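Local coordinates for Sca-family protein (PDB 4LQ8), which is a rickettsial antigen probably involved in interactions with host-cell proteins, represented here by its N-terminal head domain, at residues Lys280-Phe284 and Val306-Tyr311. Residues are numbered along the deposited sequence; the frame is centred on the assembly and turned at random.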
ATOM      1  N   LYS A 280      -1.845  -6.561   1.857  1.00 18.41           N
ATOM      2  CA  LYS A 280      -3.084  -6.973   1.199  1.00 19.91           C
ATOM      3  C   LYS A 280      -3.721  -8.203   1.881  1.00 26.37           C
ATOM      4  O   LYS A 280      -2.982  -9.022   2.412  1.00 25.78           O
ATOM      5  CB  LYS A 280      -2.851  -7.270  -0.323  1.00 21.63           C
ATOM      6  CG  LYS A 280      -2.504  -6.044  -1.184  1.00 25.54           C
ATOM      7  CD  LYS A 280      -3.599  -4.957  -1.171  1.00 25.64           C
ATOM      8  CE  LYS A 280      -3.398  -3.864  -2.194  1.00 32.97           C
ATOM      9  NZ  LYS A 280      -2.394  -2.860  -1.762  1.00 31.96           N
ATOM     10  N   PRO A 281      -5.062  -8.391   1.829  1.00 24.81           N
ATOM     11  CA  PRO A 281      -6.070  -7.467   1.265  1.00 25.64           C
ATOM     12  C   PRO A 281      -6.185  -6.215   2.163  1.00 28.85           C
ATOM     13  O   PRO A 281      -6.007  -6.293   3.377  1.00 27.86           O
ATOM     14  CB  PRO A 281      -7.357  -8.320   1.272  1.00 26.84           C
ATOM     15  CG  PRO A 281      -7.183  -9.218   2.451  1.00 31.01           C
ATOM     16  CD  PRO A 281      -5.707  -9.564   2.461  1.00 26.28           C
ATOM     17  N   LEU A 282      -6.435  -5.073   1.558  1.00 25.26           N
ATOM     18  CA  LEU A 282      -6.605  -3.822   2.297  1.00 25.69           C
ATOM     19  C   LEU A 282      -8.090  -3.656   2.706  1.00 28.50           C
ATOM     20  O   LEU A 282      -8.973  -3.908   1.895  1.00 28.44           O
ATOM     21  CB  LEU A 282      -6.158  -2.650   1.394  1.00 25.28           C
ATOM     22  CG  LEU A 282      -6.023  -1.276   2.039  1.00 30.18           C
ATOM     23  CD1 LEU A 282      -4.983  -1.286   3.169  1.00 29.39           C
ATOM     24  CD2 LEU A 282      -5.617  -0.253   1.014  1.00 30.31           C
ATOM     25  N   LYS A 283      -8.358  -3.278   3.953  1.00 23.09           N
ATOM     26  CA  LYS A 283      -9.746  -3.034   4.375  1.00 22.62           C
ATOM     27  C   LYS A 283      -9.950  -1.522   4.564  1.00 24.87           C
ATOM     28  O   LYS A 283      -8.986  -0.795   4.774  1.00 22.82           O
ATOM     29  CB  LYS A 283     -10.105  -3.774   5.695  1.00 25.20           C
ATOM     30  CG  LYS A 283      -9.771  -5.275   5.769  1.00 29.27           C
ATOM     31  CD  LYS A 283     -10.567  -6.075   4.774  1.00 37.97           C
ATOM     32  CE  LYS A 283     -10.596  -7.542   5.095  1.00 42.40           C
ATOM     33  NZ  LYS A 283     -11.545  -8.228   4.181  1.00 45.56           N
ATOM     34  N   PHE A 284     -11.205  -1.083   4.563  1.00 21.86           N
ATOM     35  CA  PHE A 284     -11.600   0.291   4.833  1.00 21.63           C
ATOM     36  C   PHE A 284     -12.631   0.252   5.929  1.00 25.51           C
ATOM     37  O   PHE A 284     -13.546  -0.590   5.907  1.00 25.13           O
ATOM     38  CB  PHE A 284     -12.122   1.023   3.571  1.00 22.79           C
ATOM     39  CG  PHE A 284     -10.967   1.319   2.636  1.00 23.73           C
ATOM     40  CD1 PHE A 284     -10.092   2.372   2.894  1.00 25.21           C
ATOM     41  CD2 PHE A 284     -10.707   0.497   1.544  1.00 26.61           C
ATOM     42  CE1 PHE A 284      -8.985   2.605   2.066  1.00 26.65           C
ATOM     43  CE2 PHE A 284      -9.619   0.751   0.701  1.00 28.17           C
ATOM     44  CZ  PHE A 284      -8.759   1.793   0.978  1.00 25.90           C
ATOM     45  N   VAL A 306      -4.130   6.462   4.756  1.00 22.33           N
ATOM     46  CA  VAL A 306      -4.834   6.735   3.501  1.00 22.37           C
ATOM     47  C   VAL A 306      -6.334   6.440   3.647  1.00 25.23           C
ATOM     48  O   VAL A 306      -6.726   5.405   4.206  1.00 24.55           O
ATOM     49  CB  VAL A 306      -4.138   5.975   2.312  1.00 25.58           C
ATOM     50  CG1 VAL A 306      -4.382   4.451   2.336  1.00 23.87           C
ATOM     51  CG2 VAL A 306      -4.500   6.582   0.960  1.00 25.58           C
ATOM     52  N   THR A 307      -7.165   7.356   3.198  1.00 22.67           N
ATOM     53  CA  THR A 307      -8.611   7.138   3.277  1.00 22.86           C
ATOM     54  C   THR A 307      -9.033   6.420   2.005  1.00 25.01           C
ATOM     55  O   THR A 307      -8.271   6.385   1.048  1.00 23.90           O
ATOM     56  CB  THR A 307      -9.376   8.465   3.411  1.00 25.91           C
ATOM     57  OG1 THR A 307      -9.120   9.236   2.242  1.00 23.68           O
ATOM     58  CG2 THR A 307      -9.047   9.243   4.707  1.00 18.87           C
ATOM     59  N   ARG A 308     -10.271   5.922   1.962  1.00 23.34           N
ATOM     60  CA  ARG A 308     -10.804   5.258   0.775  1.00 22.33           C
ATOM     61  C   ARG A 308     -10.828   6.167  -0.463  1.00 24.75           C
ATOM     62  O   ARG A 308     -10.433   5.735  -1.548  1.00 24.83           O
ATOM     63  CB  ARG A 308     -12.186   4.689   1.060  1.00 23.67           C
ATOM     64  CG  ARG A 308     -12.409   3.444   0.239  1.00 37.33           C
ATOM     65  CD  ARG A 308     -13.689   3.437  -0.513  1.00 52.66           C
ATOM     66  NE  ARG A 308     -13.998   2.050  -0.841  1.00 65.99           N
ATOM     67  CZ  ARG A 308     -15.220   1.571  -1.016  1.00 69.97           C
ATOM     68  NH1 ARG A 308     -16.272   2.370  -0.911  1.00 44.44           N
ATOM     69  NH2 ARG A 308     -15.401   0.292  -1.310  1.00 64.90           N
ATOM     70  N   GLY A 309     -11.261   7.406  -0.277  1.00 20.32           N
ATOM     71  CA  GLY A 309     -11.325   8.384  -1.355  1.00 21.37           C
ATOM     72  C   GLY A 309      -9.937   8.664  -1.898  1.00 25.58           C
ATOM     73  O   GLY A 309      -9.736   8.653  -3.102  1.00 25.45           O
ATOM     74  N   LYS A 310      -8.953   8.857  -1.013  1.00 23.84           N
ATOM     75  CA  LYS A 310      -7.574   9.098  -1.453  1.00 24.02           C
ATOM     76  C   LYS A 310      -6.993   7.843  -2.170  1.00 27.49           C
ATOM     77  O   LYS A 310      -6.380   7.961  -3.232  1.00 26.49           O
ATOM     78  CB  LYS A 310      -6.690   9.532  -0.266  1.00 23.96           C
ATOM     79  CG  LYS A 310      -5.222   9.796  -0.634  1.00 26.28           C
ATOM     80  CD  LYS A 310      -5.047  10.884  -1.686  1.00 25.89           C
ATOM     81  CE  LYS A 310      -5.482  12.254  -1.187  1.00 26.03           C
ATOM     82  NZ  LYS A 310      -5.175  13.282  -2.211  1.00 29.87           N
ATOM     83  N   TYR A 311      -7.242   6.664  -1.606  1.00 23.49           N
ATOM     84  CA  TYR A 311      -6.773   5.406  -2.170  1.00 23.72           C
ATOM     85  C   TYR A 311      -7.314   5.205  -3.587  1.00 28.92           C
ATOM     86  O   TYR A 311      -6.532   4.884  -4.480  1.00 28.17           O
ATOM     87  CB  TYR A 311      -7.182   4.236  -1.274  1.00 24.93           C
ATOM     88  CG  TYR A 311      -6.735   2.899  -1.820  1.00 28.30           C
ATOM     89  CD1 TYR A 311      -5.402   2.495  -1.728  1.00 29.59           C
ATOM     90  CD2 TYR A 311      -7.644   2.026  -2.421  1.00 29.64           C
ATOM     91  CE1 TYR A 311      -4.988   1.254  -2.209  1.00 31.81           C
ATOM     92  CE2 TYR A 311      -7.239   0.777  -2.893  1.00 30.75           C
ATOM     93  CZ  TYR A 311      -5.909   0.404  -2.793  1.00 36.98           C
ATOM     94  OH  TYR A 311      -5.486  -0.811  -3.258  1.00 46.31           O
TER
HETATM   95  O   HOH W   1      -2.559  -0.992  -3.950  1.00 37.53           O
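Lys280 reaches Tyr311 through the end of its chain. Its CE lies 3.8 Å from Tyr311 OH, and the two side chains extend toward each other from their own backbones. No direct bond joins them. One water bridges the pair: it accepts from Lys280 NZ at 2.9 Å and donates to Tyr311 OH at 3.0 Å. Lys280 NZ also hydrogen-bonds to Ser278 OG, and Tyr311 OH to the backbone carbonyl of Asp327, so both buried polar ends have further partners. Leu282 touches the same ring from one face. Its CD2 sits 3.9 Å from the centroid of the Tyr311 ring, displaced toward the rim, as a CH-pi contact. Leu282 and Phe284 belong to strand 282-285, which pairs with strands 292-297 and 329-332. The start of helix 308-320 packs against this strand. Thr307 is the helix N-cap, and its OG1 accepts from Lys310 N. Phe284 lies against the first turn. Its CG is anti to the carbonyl carbon (chi1 -72°), with the ring directed at the helix start. Arg308 CG stands over the ring centre, 3.5 Å from the centroid of the Phe284 ring, in a second CH-pi contact. The edge of the Phe284 ring faces the carbonyl oxygen of Val306. Phe284 CZ meets Tyr311 CD2 at 3.6 Å. The planes of the Phe284 and Tyr311 rings are inclined at 50°, with their centroids 5.4 Å apart.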